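Local coordinates for protein Xaa-Pro Dipeptidase (Alteromonas macleodii, PDB 2QS8) that holds magnesium and methionine in its active site and probably hydrolyses peptides as a carboxypeptidase of the amidohydrolase superfamily, at residues S7-G19 with F50-P63. Sequence-based numbering, arbitrary orientation.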
loop_
_atom_site.group_PDB
_atom_site.type_symbol
_atom_site.label_atom_id
_atom_site.label_comp_id
_atom_site.label_asym_id
_atom_site.label_seq_id
_atom_site.Cartn_x
_atom_site.Cartn_y
_atom_site.Cartn_z
ATOM N N SER A 7 38.057 -1.679 46.699
ATOM C CA SER A 7 37.235 -0.839 47.617
ATOM C C SER A 7 35.758 -1.178 47.494
ATOM O O SER A 7 35.250 -1.409 46.395
ATOM C CB SER A 7 37.452 0.645 47.308
ATOM O OG SER A 7 38.773 1.042 47.639
ATOM N N LYS A 8 35.054 -1.208 48.619
ATOM C CA LYS A 8 33.637 -1.544 48.627
ATOM C C LYS A 8 32.831 -0.649 49.566
ATOM O O LYS A 8 33.383 0.061 50.399
ATOM C CB LYS A 8 33.458 -3.007 49.043
ATOM C CG LYS A 8 34.352 -3.981 48.291
ATOM C CD LYS A 8 34.054 -5.424 48.671
ATOM C CE LYS A 8 34.881 -6.381 47.827
ATOM N NZ LYS A 8 34.540 -7.798 48.093
ATOM N N THR A 9 31.513 -0.674 49.422
ATOM C CA THR A 9 30.653 0.102 50.282
ATOM C C THR A 9 29.830 -0.837 51.148
ATOM O O THR A 9 29.292 -1.837 50.668
ATOM C CB THR A 9 29.687 0.982 49.479
ATOM O OG1 THR A 9 30.434 1.930 48.713
ATOM C CG2 THR A 9 28.743 1.713 50.412
ATOM N N LEU A 10 29.739 -0.507 52.427
ATOM C CA LEU A 10 28.955 -1.314 53.346
ATOM C C LEU A 10 27.713 -0.557 53.780
ATOM O O LEU A 10 27.790 0.611 54.140
ATOM C CB LEU A 10 29.767 -1.673 54.598
ATOM C CG LEU A 10 28.921 -2.331 55.697
ATOM C CD1 LEU A 10 28.575 -3.769 55.292
ATOM C CD2 LEU A 10 29.682 -2.310 57.021
ATOM N N ILE A 11 26.572 -1.233 53.749
ATOM C CA ILE A 11 25.320 -0.621 54.165
ATOM C C ILE A 11 24.693 -1.434 55.293
ATOM O O ILE A 11 24.535 -2.653 55.180
ATOM C CB ILE A 11 24.300 -0.547 53.000
ATOM C CG1 ILE A 11 24.824 0.367 51.896
ATOM C CG2 ILE A 11 22.964 -0.035 53.507
ATOM C CD1 ILE A 11 23.893 0.458 50.709
ATOM N N HIS A 12 24.352 -0.748 56.380
ATOM C CA HIS A 12 23.702 -1.373 57.524
ATOM C C HIS A 12 22.229 -1.039 57.380
ATOM O O HIS A 12 21.820 0.112 57.561
ATOM C CB HIS A 12 24.240 -0.800 58.836
ATOM C CG HIS A 12 25.519 -1.425 59.298
ATOM N ND1 HIS A 12 26.256 -0.913 60.344
ATOM C CD2 HIS A 12 26.176 -2.534 58.881
ATOM C CE1 HIS A 12 27.312 -1.680 60.551
ATOM N NE2 HIS A 12 27.288 -2.669 59.675
ATOM N N ALA A 13 21.431 -2.040 57.040
ATOM C CA ALA A 13 20.010 -1.822 56.868
ATOM C C ALA A 13 19.186 -2.269 58.081
ATOM O O ALA A 13 19.152 -3.455 58.420
ATOM C CB ALA A 13 19.527 -2.533 55.611
ATOM N N GLY A 14 18.527 -1.302 58.719
ATOM C CA GLY A 14 17.698 -1.591 59.873
ATOM C C GLY A 14 16.733 -2.685 59.492
ATOM O O GLY A 14 16.658 -3.726 60.149
ATOM N N LYS A 15 15.998 -2.442 58.414
ATOM C CA LYS A 15 15.046 -3.407 57.892
ATOM C C LYS A 15 15.302 -3.579 56.397
ATOM O O LYS A 15 15.847 -2.684 55.742
ATOM C CB LYS A 15 13.613 -2.943 58.154
ATOM C CG LYS A 15 13.261 -2.914 59.633
ATOM C CD LYS A 15 11.765 -2.859 59.839
ATOM C CE LYS A 15 11.403 -3.033 61.308
ATOM N NZ LYS A 15 9.923 -3.140 61.476
ATOM N N LEU A 16 14.928 -4.733 55.860
ATOM C CA LEU A 16 15.164 -4.996 54.451
ATOM C C LEU A 16 14.061 -5.766 53.740
ATOM O O LEU A 16 13.720 -6.884 54.130
ATOM C CB LEU A 16 16.478 -5.757 54.272
ATOM C CG LEU A 16 16.774 -6.283 52.858
ATOM C CD1 LEU A 16 17.125 -5.117 51.947
ATOM C CD2 LEU A 16 17.933 -7.278 52.892
ATOM N N ILE A 17 13.503 -5.141 52.703
ATOM C CA ILE A 17 12.498 -5.769 51.858
ATOM C C ILE A 17 13.343 -6.042 50.611
ATOM O O ILE A 17 13.717 -5.113 49.893
ATOM C CB ILE A 17 11.338 -4.805 51.536
ATOM C CG1 ILE A 17 10.646 -4.380 52.836
ATOM C CG2 ILE A 17 10.333 -5.479 50.608
ATOM C CD1 ILE A 17 9.512 -3.400 52.637
ATOM N N ASP A 18 13.666 -7.306 50.366
ATOM C CA ASP A 18 14.526 -7.645 49.242
ATOM C C ASP A 18 13.885 -7.845 47.870
ATOM O O ASP A 18 14.597 -7.917 46.873
ATOM C CB ASP A 18 15.405 -8.861 49.589
ATOM C CG ASP A 18 14.633 -10.174 49.643
ATOM O OD1 ASP A 18 13.425 -10.202 49.338
ATOM O OD2 ASP A 18 15.254 -11.200 49.990
ATOM N N GLY A 19 12.561 -7.941 47.816
ATOM C CA GLY A 19 11.902 -8.119 46.537
ATOM C C GLY A 19 11.433 -9.527 46.245
ATOM O O GLY A 19 10.521 -9.714 45.444
ATOM N N PHE A 50 35.916 -0.842 55.564
ATOM C CA PHE A 50 35.341 -0.540 54.258
ATOM C C PHE A 50 35.640 0.892 53.836
ATOM O O PHE A 50 35.614 1.814 54.656
ATOM C CB PHE A 50 33.826 -0.746 54.258
ATOM C CG PHE A 50 33.408 -2.181 54.318
ATOM C CD1 PHE A 50 33.412 -2.878 55.524
ATOM C CD2 PHE A 50 33.008 -2.840 53.167
ATOM C CE1 PHE A 50 33.024 -4.209 55.577
ATOM C CE2 PHE A 50 32.617 -4.176 53.214
ATOM C CZ PHE A 50 32.626 -4.860 54.425
ATOM N N GLU A 51 35.920 1.068 52.548
ATOM C CA GLU A 51 36.211 2.385 52.000
ATOM C C GLU A 51 35.074 3.351 52.335
ATOM O O GLU A 51 35.315 4.489 52.734
ATOM C CB GLU A 51 36.378 2.297 50.479
ATOM C CG GLU A 51 36.797 3.611 49.811
ATOM C CD GLU A 51 38.250 3.974 50.074
ATOM O OE1 GLU A 51 39.145 3.205 49.641
ATOM O OE2 GLU A 51 38.496 5.023 50.708
ATOM N N ASP A 52 33.837 2.890 52.172
ATOM C CA ASP A 52 32.674 3.721 52.457
ATOM C C ASP A 52 31.637 2.982 53.272
ATOM O O ASP A 52 31.462 1.773 53.121
ATOM C CB ASP A 52 32.024 4.208 51.165
ATOM C CG ASP A 52 32.889 5.189 50.410
ATOM O OD1 ASP A 52 33.841 4.754 49.728
ATOM O OD2 ASP A 52 32.615 6.402 50.508
ATOM N N TYR A 53 30.936 3.727 54.119
ATOM C CA TYR A 53 29.909 3.167 54.981
ATOM C C TYR A 53 28.641 4.016 54.943
ATOM O O TYR A 53 28.700 5.241 55.022
ATOM C CB TYR A 53 30.437 3.073 56.419
ATOM C CG TYR A 53 29.404 2.699 57.464
ATOM C CD1 TYR A 53 28.692 1.501 57.379
ATOM C CD2 TYR A 53 29.158 3.536 58.551
ATOM C CE1 TYR A 53 27.761 1.147 58.351
ATOM C CE2 TYR A 53 28.232 3.193 59.526
ATOM C CZ TYR A 53 27.539 2.001 59.420
ATOM O OH TYR A 53 26.627 1.670 60.388
ATOM N N ILE A 54 27.498 3.351 54.806
ATOM C CA ILE A 54 26.210 4.025 54.772
ATOM C C ILE A 54 25.366 3.440 55.896
ATOM O O ILE A 54 24.892 2.304 55.811
ATOM C CB ILE A 54 25.493 3.823 53.417
ATOM C CG1 ILE A 54 26.302 4.494 52.298
ATOM C CG2 ILE A 54 24.094 4.428 53.467
ATOM C CD1 ILE A 54 25.766 4.225 50.897
ATOM N N ASP A 55 25.189 4.229 56.947
ATOM C CA ASP A 55 24.438 3.803 58.118
ATOM C C ASP A 55 22.940 4.042 57.990
ATOM O O ASP A 55 22.472 5.163 58.144
ATOM C CB ASP A 55 24.990 4.526 59.352
ATOM C CG ASP A 55 24.212 4.215 60.612
ATOM O OD1 ASP A 55 23.410 3.257 60.611
ATOM O OD2 ASP A 55 24.409 4.934 61.610
ATOM N N LEU A 56 22.194 2.975 57.725
ATOM C CA LEU A 56 20.750 3.077 57.565
ATOM C C LEU A 56 20.022 2.176 58.560
ATOM O O LEU A 56 18.950 1.635 58.263
ATOM C CB LEU A 56 20.358 2.692 56.131
ATOM C CG LEU A 56 21.060 3.397 54.963
ATOM C CD1 LEU A 56 20.509 2.857 53.650
ATOM C CD2 LEU A 56 20.854 4.904 55.042
ATOM N N ARG A 57 20.609 2.021 59.743
ATOM C CA ARG A 57 20.022 1.179 60.782
ATOM C C ARG A 57 18.629 1.661 61.168
ATOM O O ARG A 57 17.798 0.881 61.624
ATOM C CB ARG A 57 20.935 1.152 62.016
ATOM C CG ARG A 57 22.303 0.517 61.769
ATOM C CD ARG A 57 23.221 0.680 62.969
ATOM N NE ARG A 57 23.668 2.061 63.132
ATOM C CZ ARG A 57 23.894 2.647 64.305
ATOM N NH1 ARG A 57 23.711 1.972 65.436
ATOM N NH2 ARG A 57 24.295 3.911 64.349
ATOM N N ASP A 58 18.368 2.946 60.962
ATOM C CA ASP A 58 17.072 3.525 61.296
ATOM C C ASP A 58 16.150 3.620 60.075
ATOM O O ASP A 58 15.100 4.256 60.127
ATOM C CB ASP A 58 17.281 4.907 61.924
ATOM C CG ASP A 58 18.009 5.873 60.999
ATOM O OD1 ASP A 58 18.953 5.446 60.294
ATOM O OD2 ASP A 58 17.648 7.068 60.981
ATOM N N HIS A 59 16.544 2.963 58.987
ATOM C CA HIS A 59 15.779 2.970 57.741
ATOM C C HIS A 59 15.386 1.572 57.273
ATOM O O HIS A 59 15.925 0.564 57.733
ATOM C CB HIS A 59 16.596 3.601 56.621
ATOM C CG HIS A 59 16.876 5.057 56.810
ATOM N ND1 HIS A 59 16.132 6.042 56.197
ATOM C CD2 HIS A 59 17.837 5.693 57.519
ATOM C CE1 HIS A 59 16.626 7.225 56.517
ATOM N NE2 HIS A 59 17.661 7.041 57.318
ATOM N N THR A 60 14.432 1.533 56.348
ATOM C CA THR A 60 13.993 0.297 55.735
ATOM C C THR A 60 14.518 0.418 54.308
ATOM O O THR A 60 14.224 1.391 53.614
ATOM C CB THR A 60 12.463 0.171 55.698
ATOM O OG1 THR A 60 11.956 0.037 57.035
ATOM C CG2 THR A 60 12.046 -1.040 54.865
ATOM N N VAL A 61 15.326 -0.552 53.893
ATOM C CA VAL A 61 15.905 -0.556 52.560
ATOM C C VAL A 61 15.069 -1.431 51.628
ATOM O O VAL A 61 14.537 -2.471 52.038
ATOM C CB VAL A 61 17.368 -1.083 52.595
ATOM C CG1 VAL A 61 17.913 -1.218 51.182
ATOM C CG2 VAL A 61 18.242 -0.137 53.412
ATOM N N LEU A 62 14.935 -0.990 50.380
ATOM C CA LEU A 62 14.188 -1.743 49.379
ATOM C C LEU A 62 14.957 -1.673 48.062
ATOM O O LEU A 62 15.878 -0.868 47.907
ATOM C CB LEU A 62 12.789 -1.146 49.164
ATOM C CG LEU A 62 11.919 -0.757 50.365
ATOM C CD1 LEU A 62 12.269 0.653 50.803
ATOM C CD2 LEU A 62 10.448 -0.827 49.995
ATOM N N PRO A 63 14.621 -2.545 47.107
ATOM C CA PRO A 63 15.371 -2.435 45.858
ATOM C C PRO A 63 14.780 -1.243 45.099
ATOM O O PRO A 63 13.687 -0.787 45.435
ATOM C CB PRO A 63 15.121 -3.780 45.177
ATOM C CG PRO A 63 13.798 -4.208 45.704
ATOM C CD PRO A 63 13.793 -3.761 47.140
#
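The edge of the Tyr53 ring meets one face of the His12 imidazole through CE1, planes at 78° and centroids 4.8 Å apart, an offset edge-to-face pair; Phe44 also stacks with the His12 ring. Tyr53 OH lies 2.6 Å from His12 ND1, a hydrogen bond, while His12 NE2 is bonded to Ile45 O. Replacing His12 with an alanine is likely to leave Tyr53 OH and Ile45 O without their mate and the Tyr53 edge without an imidazole face. The Phe50 ring carries Leu10 CB over one face, a CH-pi contact 14° off the ring normal, and has Lys8 O at its rim. With CG swung anti to the backbone N (chi1 171°), Tyr53 runs beside Leu10. Strands 9-13 and 52-56 are parallel neighbours, axes 4.7 Å apart, joined by alternating backbone bonds such as Ile54 N to Leu10 O (2.8 Å). Their β-sheet domain is set apart from the TIM barrel, the contact's centre lying about 26 Å from that of the chain. The register slips by two between Ala13 and Lys15, a β bulge, opposite the type I turn Leu56-His59. There Leu56 O accepts hydrogen bonds from Gly14 N, at 3.0 Å, and from His59 N, which come from opposite faces of its plane. On the face opposite Leu10, His12 and Tyr53, Ile11 CG1 meets Ile54 CB at 3.8 Å. Across the bulge, Ala13 CB touches Val61 CG2 at 3.5 Å.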